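Local coordinates for DUTPase (Staphylococcus phage 11, PDB 4GV8), which probably hydrolyses dUTP to dUMP and pyrophosphate, and is a moonlighting enzyme, at residues 51-63 against 76-90. Sequence-based numbering, arbitrary orientation.
With DUP (2'-deoxyuridine 5'-alpha,beta-imido-triphosphate), chain J.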
loop_
_atom_site.group_PDB
_atom_site.type_symbol
_atom_site.label_atom_id
_atom_site.label_comp_id
_atom_site.label_asym_id
_atom_site.label_seq_id
_atom_site.Cartn_x
_atom_site.Cartn_y
_atom_site.Cartn_z
ATOM N N VAL B 51 -0.777 -14.500 15.969
ATOM C CA VAL B 51 -2.196 -14.303 16.272
ATOM C C VAL B 51 -2.938 -15.473 15.603
ATOM O O VAL B 51 -2.366 -16.156 14.743
ATOM C CB VAL B 51 -2.703 -12.906 15.786
ATOM C CG1 VAL B 51 -1.977 -11.760 16.522
ATOM C CG2 VAL B 51 -2.556 -12.784 14.263
ATOM N N SER B 52 -4.180 -15.728 16.014
ATOM C CA SER B 52 -5.074 -16.655 15.327
ATOM C C SER B 52 -6.339 -15.893 14.888
ATOM O O SER B 52 -7.326 -15.794 15.638
ATOM C CB SER B 52 -5.469 -17.841 16.208
ATOM O OG SER B 52 -6.124 -18.829 15.439
ATOM N N ILE B 53 -6.280 -15.347 13.679
ATOM C CA ILE B 53 -7.416 -14.657 13.057
ATOM C C ILE B 53 -8.416 -15.735 12.638
ATOM O O ILE B 53 -8.056 -16.763 12.004
ATOM C CB ILE B 53 -6.954 -13.805 11.841
ATOM C CG1 ILE B 53 -6.003 -12.688 12.349
ATOM C CG2 ILE B 53 -8.134 -13.191 11.036
ATOM C CD1 ILE B 53 -5.150 -12.067 11.271
ATOM N N PRO B 54 -9.681 -15.539 13.010
ATOM C CA PRO B 54 -10.624 -16.553 12.565
ATOM C C PRO B 54 -10.908 -16.471 11.047
ATOM O O PRO B 54 -10.740 -15.406 10.413
ATOM C CB PRO B 54 -11.891 -16.244 13.375
ATOM C CG PRO B 54 -11.481 -15.256 14.407
ATOM C CD PRO B 54 -10.326 -14.518 13.849
ATOM N N GLU B 55 -11.361 -17.601 10.510
ATOM C CA GLU B 55 -11.807 -17.690 9.148
ATOM C C GLU B 55 -12.895 -16.624 8.890
ATOM O O GLU B 55 -13.712 -16.322 9.760
ATOM C CB GLU B 55 -12.294 -19.118 8.849
ATOM C CG GLU B 55 -12.385 -19.377 7.341
ATOM C CD GLU B 55 -12.917 -20.757 6.952
ATOM O OE1 GLU B 55 -13.095 -21.633 7.858
ATOM O OE2 GLU B 55 -13.147 -20.927 5.720
ATOM N N GLY B 56 -12.868 -16.008 7.721
ATOM C CA GLY B 56 -13.828 -14.952 7.425
ATOM C C GLY B 56 -13.372 -13.539 7.779
ATOM O O GLY B 56 -14.175 -12.595 7.702
ATOM N N TYR B 57 -12.102 -13.421 8.203
ATOM C CA TYR B 57 -11.395 -12.161 8.418
ATOM C C TYR B 57 -9.974 -12.229 7.877
ATOM O O TYR B 57 -9.400 -13.307 7.764
ATOM C CB TYR B 57 -11.282 -11.854 9.925
ATOM C CG TYR B 57 -12.585 -11.671 10.632
ATOM C CD1 TYR B 57 -13.255 -10.454 10.573
ATOM C CD2 TYR B 57 -13.164 -12.705 11.350
ATOM C CE1 TYR B 57 -14.450 -10.263 11.207
ATOM C CE2 TYR B 57 -14.384 -12.522 11.993
ATOM C CZ TYR B 57 -15.022 -11.295 11.899
ATOM O OH TYR B 57 -16.212 -11.050 12.528
ATOM N N VAL B 58 -9.423 -11.057 7.559
ATOM C CA VAL B 58 -8.032 -10.901 7.160
ATOM C C VAL B 58 -7.391 -9.795 8.017
ATOM O O VAL B 58 -8.060 -8.785 8.383
ATOM C CB VAL B 58 -7.888 -10.572 5.687
ATOM C CG1 VAL B 58 -8.402 -9.118 5.356
ATOM C CG2 VAL B 58 -6.454 -10.805 5.268
ATOM N N GLY B 59 -6.143 -10.034 8.402
ATOM C CA GLY B 59 -5.393 -9.024 9.074
ATOM C C GLY B 59 -4.600 -8.244 8.023
ATOM O O GLY B 59 -4.073 -8.781 7.032
ATOM N N LEU B 60 -4.518 -6.956 8.244
ATOM C CA LEU B 60 -3.702 -6.061 7.426
ATOM C C LEU B 60 -2.634 -5.481 8.317
ATOM O O LEU B 60 -2.903 -4.664 9.223
ATOM C CB LEU B 60 -4.567 -4.961 6.865
ATOM C CG LEU B 60 -5.742 -5.447 5.996
ATOM C CD1 LEU B 60 -6.613 -4.213 5.735
ATOM C CD2 LEU B 60 -5.236 -6.151 4.720
ATOM N N LEU B 61 -1.420 -5.945 8.084
ATOM C CA LEU B 61 -0.298 -5.513 8.846
ATOM C C LEU B 61 0.321 -4.330 8.079
ATOM O O LEU B 61 0.910 -4.489 7.004
ATOM C CB LEU B 61 0.689 -6.691 9.013
ATOM C CG LEU B 61 1.981 -6.448 9.777
ATOM C CD1 LEU B 61 1.665 -6.052 11.206
ATOM C CD2 LEU B 61 2.886 -7.679 9.672
ATOM N N THR B 62 0.206 -3.146 8.668
ATOM C CA THR B 62 0.242 -1.929 7.904
ATOM C C THR B 62 0.959 -0.788 8.625
ATOM O O THR B 62 1.227 -0.813 9.841
ATOM C CB THR B 62 -1.230 -1.571 7.515
ATOM O OG1 THR B 62 -1.215 -0.697 6.368
ATOM C CG2 THR B 62 -2.028 -1.016 8.686
ATOM N N SER B 63 1.306 0.210 7.857
ATOM C CA SER B 63 2.094 1.339 8.356
ATOM C C SER B 63 1.307 2.204 9.366
ATOM O O SER B 63 0.057 2.218 9.364
ATOM C CB SER B 63 2.500 2.229 7.167
ATOM O OG SER B 63 1.325 2.914 6.609
ATOM N N GLU B 76 5.356 -2.466 3.317
ATOM C CA GLU B 76 4.383 -3.079 2.432
ATOM C C GLU B 76 3.374 -3.790 3.321
ATOM O O GLU B 76 3.708 -4.724 4.079
ATOM C CB GLU B 76 5.034 -4.066 1.474
ATOM C CG GLU B 76 3.982 -4.773 0.605
ATOM C CD GLU B 76 3.397 -3.872 -0.494
ATOM O OE1 GLU B 76 2.596 -4.372 -1.296
ATOM O OE2 GLU B 76 3.736 -2.667 -0.583
ATOM N N THR B 77 2.145 -3.338 3.247
ATOM C CA THR B 77 1.010 -3.966 3.951
ATOM C C THR B 77 0.946 -5.486 3.677
ATOM O O THR B 77 0.943 -5.957 2.533
ATOM C CB THR B 77 -0.317 -3.217 3.597
ATOM O OG1 THR B 77 -0.228 -1.849 4.079
ATOM C CG2 THR B 77 -1.565 -3.869 4.184
ATOM N N GLY B 78 0.964 -6.219 4.772
ATOM C CA GLY B 78 0.897 -7.661 4.773
ATOM C C GLY B 78 -0.508 -8.115 4.990
ATOM O O GLY B 78 -1.222 -7.612 5.862
ATOM N N LYS B 79 -0.911 -9.068 4.169
ATOM C CA LYS B 79 -2.221 -9.718 4.317
ATOM C C LYS B 79 -1.981 -10.962 5.149
ATOM O O LYS B 79 -1.262 -11.884 4.733
ATOM C CB LYS B 79 -2.819 -10.031 2.945
ATOM C CG LYS B 79 -3.291 -8.786 2.190
ATOM C CD LYS B 79 -2.270 -7.663 1.812
ATOM C CE LYS B 79 -1.223 -8.125 0.779
ATOM N NZ LYS B 79 -0.332 -7.034 0.289
ATOM N N ILE B 80 -2.552 -10.970 6.341
ATOM C CA ILE B 80 -2.352 -12.057 7.308
ATOM C C ILE B 80 -3.587 -13.000 7.252
ATOM O O ILE B 80 -4.686 -12.594 7.645
ATOM C CB ILE B 80 -2.160 -11.521 8.780
ATOM C CG1 ILE B 80 -1.190 -10.324 8.829
ATOM C CG2 ILE B 80 -1.750 -12.663 9.746
ATOM C CD1 ILE B 80 0.187 -10.551 8.169
ATOM N N ASP B 81 -3.410 -14.222 6.719
ATOM C CA ASP B 81 -4.540 -15.158 6.581
ATOM C C ASP B 81 -4.984 -15.730 7.922
ATOM O O ASP B 81 -4.166 -15.961 8.858
ATOM C CB ASP B 81 -4.195 -16.324 5.640
ATOM C CG ASP B 81 -3.708 -15.865 4.293
ATOM O OD1 ASP B 81 -4.533 -15.515 3.422
ATOM O OD2 ASP B 81 -2.471 -15.876 4.098
ATOM N N ALA B 82 -6.280 -16.034 7.961
ATOM C CA ALA B 82 -6.918 -16.810 9.051
ATOM C C ALA B 82 -6.125 -18.071 9.460
ATOM O O ALA B 82 -5.920 -18.359 10.674
ATOM C CB ALA B 82 -8.376 -17.153 8.681
ATOM N N GLY B 83 -5.561 -18.818 8.526
ATOM C CA GLY B 83 -4.791 -20.014 9.075
ATOM C C GLY B 83 -3.347 -19.810 9.613
ATOM O O GLY B 83 -2.651 -20.771 9.962
ATOM N N TYR B 84 -2.871 -18.573 9.690
ATOM C CA TYR B 84 -1.451 -18.348 9.917
ATOM C C TYR B 84 -1.122 -18.135 11.381
ATOM O O TYR B 84 -1.526 -17.123 11.985
ATOM C CB TYR B 84 -1.011 -17.131 9.110
ATOM C CG TYR B 84 0.423 -16.903 9.163
ATOM C CD1 TYR B 84 1.306 -17.647 8.353
ATOM C CD2 TYR B 84 0.949 -15.953 10.029
ATOM C CE1 TYR B 84 2.685 -17.418 8.416
ATOM C CE2 TYR B 84 2.315 -15.730 10.094
ATOM C CZ TYR B 84 3.178 -16.441 9.293
ATOM O OH TYR B 84 4.532 -16.150 9.388
ATOM N N HIS B 85 -0.343 -19.069 11.941
ATOM C CA HIS B 85 0.058 -19.010 13.364
ATOM C C HIS B 85 1.556 -18.818 13.562
ATOM O O HIS B 85 2.085 -19.054 14.648
ATOM C CB HIS B 85 -0.445 -20.248 14.110
ATOM C CG HIS B 85 -1.965 -20.387 14.115
ATOM N ND1 HIS B 85 -2.585 -21.580 14.272
ATOM C CD2 HIS B 85 -2.977 -19.440 14.002
ATOM C CE1 HIS B 85 -3.910 -21.407 14.252
ATOM N NE2 HIS B 85 -4.159 -20.106 14.081
ATOM N N GLY B 86 2.244 -18.359 12.521
ATOM C CA GLY B 86 3.636 -17.991 12.609
ATOM C C GLY B 86 3.885 -16.567 13.114
ATOM O O GLY B 86 2.958 -15.785 13.432
ATOM N N ASN B 87 5.177 -16.255 13.141
ATOM C CA ASN B 87 5.744 -14.951 13.526
ATOM C C ASN B 87 5.292 -13.965 12.424
ATOM O O ASN B 87 5.461 -14.196 11.208
ATOM C CB ASN B 87 7.280 -15.117 13.606
ATOM C CG ASN B 87 7.981 -14.076 14.465
ATOM O OD1 ASN B 87 7.533 -12.956 14.609
ATOM N ND2 ASN B 87 9.157 -14.458 15.009
ATOM N N LEU B 88 4.637 -12.908 12.868
ATOM C CA LEU B 88 4.232 -11.820 12.005
ATOM C C LEU B 88 5.522 -11.052 11.712
ATOM O O LEU B 88 6.221 -10.568 12.644
ATOM C CB LEU B 88 3.176 -10.944 12.697
ATOM C CG LEU B 88 1.740 -11.472 13.042
ATOM C CD1 LEU B 88 0.880 -10.312 13.600
ATOM C CD2 LEU B 88 1.096 -12.152 11.841
ATOM N N GLY B 89 5.864 -11.007 10.420
ATOM C CA GLY B 89 6.978 -10.203 9.939
ATOM C C GLY B 89 6.530 -8.890 9.261
ATOM O O GLY B 89 5.598 -8.874 8.421
ATOM N N ILE B 90 7.203 -7.790 9.643
ATOM C CA ILE B 90 7.013 -6.465 9.055
ATOM C C ILE B 90 7.988 -6.242 7.849
ATOM O O ILE B 90 9.215 -6.152 8.017
ATOM C CB ILE B 90 7.216 -5.361 10.113
ATOM C CG1 ILE B 90 6.121 -5.427 11.219
ATOM C CG2 ILE B 90 7.198 -3.968 9.458
ATOM C CD1 ILE B 90 6.398 -4.614 12.496
HETATM O O4 DUP J . 3.880 -8.546 5.559
HETATM C C4 DUP J . 3.565 -9.839 5.837
HETATM C C5 DUP J . 2.820 -10.602 4.954
HETATM C C6 DUP J . 2.500 -11.878 5.267
HETATM N N3 DUP J . 3.882 -10.398 7.015
HETATM C C2 DUP J . 3.616 -11.698 7.283
HETATM O O2 DUP J . 4.065 -12.197 8.438
HETATM N N1 DUP J . 2.917 -12.455 6.414
HETATM C "C1'" DUP J . 2.570 -13.854 6.693
HETATM C "C2'" DUP J . 1.093 -13.999 7.077
HETATM C "C3'" DUP J . 0.440 -14.584 5.825
HETATM O "O3'" DUP J . -0.730 -15.331 6.148
HETATM O "O4'" DUP J . 2.759 -14.682 5.506
HETATM C "C4'" DUP J . 1.550 -15.388 5.146
HETATM C "C5'" DUP J . 1.388 -15.519 3.632
HETATM O "O5'" DUP J . 1.167 -14.250 2.965
HETATM P PA DUP J . 1.281 -14.168 1.381
HETATM O O1A DUP J . 0.215 -15.097 0.875
HETATM O O2A DUP J . 1.184 -12.618 1.173
HETATM N N3A DUP J . 2.834 -14.673 0.898
HETATM P PB DUP J . 3.095 -15.801 -0.351
HETATM O O1B DUP J . 1.836 -15.937 -1.201
HETATM O O2B DUP J . 4.376 -15.340 -1.058
HETATM O O3B DUP J . 3.375 -17.166 0.551
HETATM P PG DUP J . 2.419 -18.482 0.680
HETATM O O2G DUP J . 2.878 -19.368 -0.444
HETATM O O1G DUP J . 0.961 -18.016 0.559
HETATM O O3G DUP J . 2.647 -18.987 2.087
HETATM O O HOH W 1 0.319 -15.311 13.402
HETATM O O HOH W 2 -3.971 -15.948 11.788
HETATM O O HOH W 3 -7.932 -15.076 6.064
HETATM O O HOH W 4 1.818 -0.371 4.884
#
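Gly59 and Ile80 pair through both backbone N-H groups, Ile80 N reaching Gly59 O at 2.8 Å, and Leu61 and Gly78 repeat the pattern two residues on, making an antiparallel ladder between 57-63 and 78-80. This part is tight. The Ile53 and Ile80 side chains cross at about a right angle, CD1 of Ile53 3.8 Å from CG2 of Ile80, and Gly59, lacking a side chain, leaves room for both. Leu61 extends with CG anti to the backbone N (chi1 179°), which carries CD2 to 3.2 Å from Gly89 O, near the N3 edge of the uracil. At the strand end Thr62 and Thr77 lie side by side, Thr62 OG1 donating to Thr77 OG1 (2.7 Å). Lys79 NZ folds back to Thr77 O and also meets Thr62 of the second subunit.

Where the backbone of 51-57 faces 81-85 the contact is looser and wetter: waters bridge Ile53 N to Asp81 O and Tyr57 O to Ala82 N. The nucleotide lies between strand 78-80 and the 84-89 chain. Gly89 N and O grip uracil O2 and N3, Asp81 N and OD2 hold O3', and Tyr84 turns one ring face to C2': the uracil-deoxyribose pocket of a trimeric, jelly-roll dUTPase, completed by Gln136 of the second subunit and Phe164 of the third.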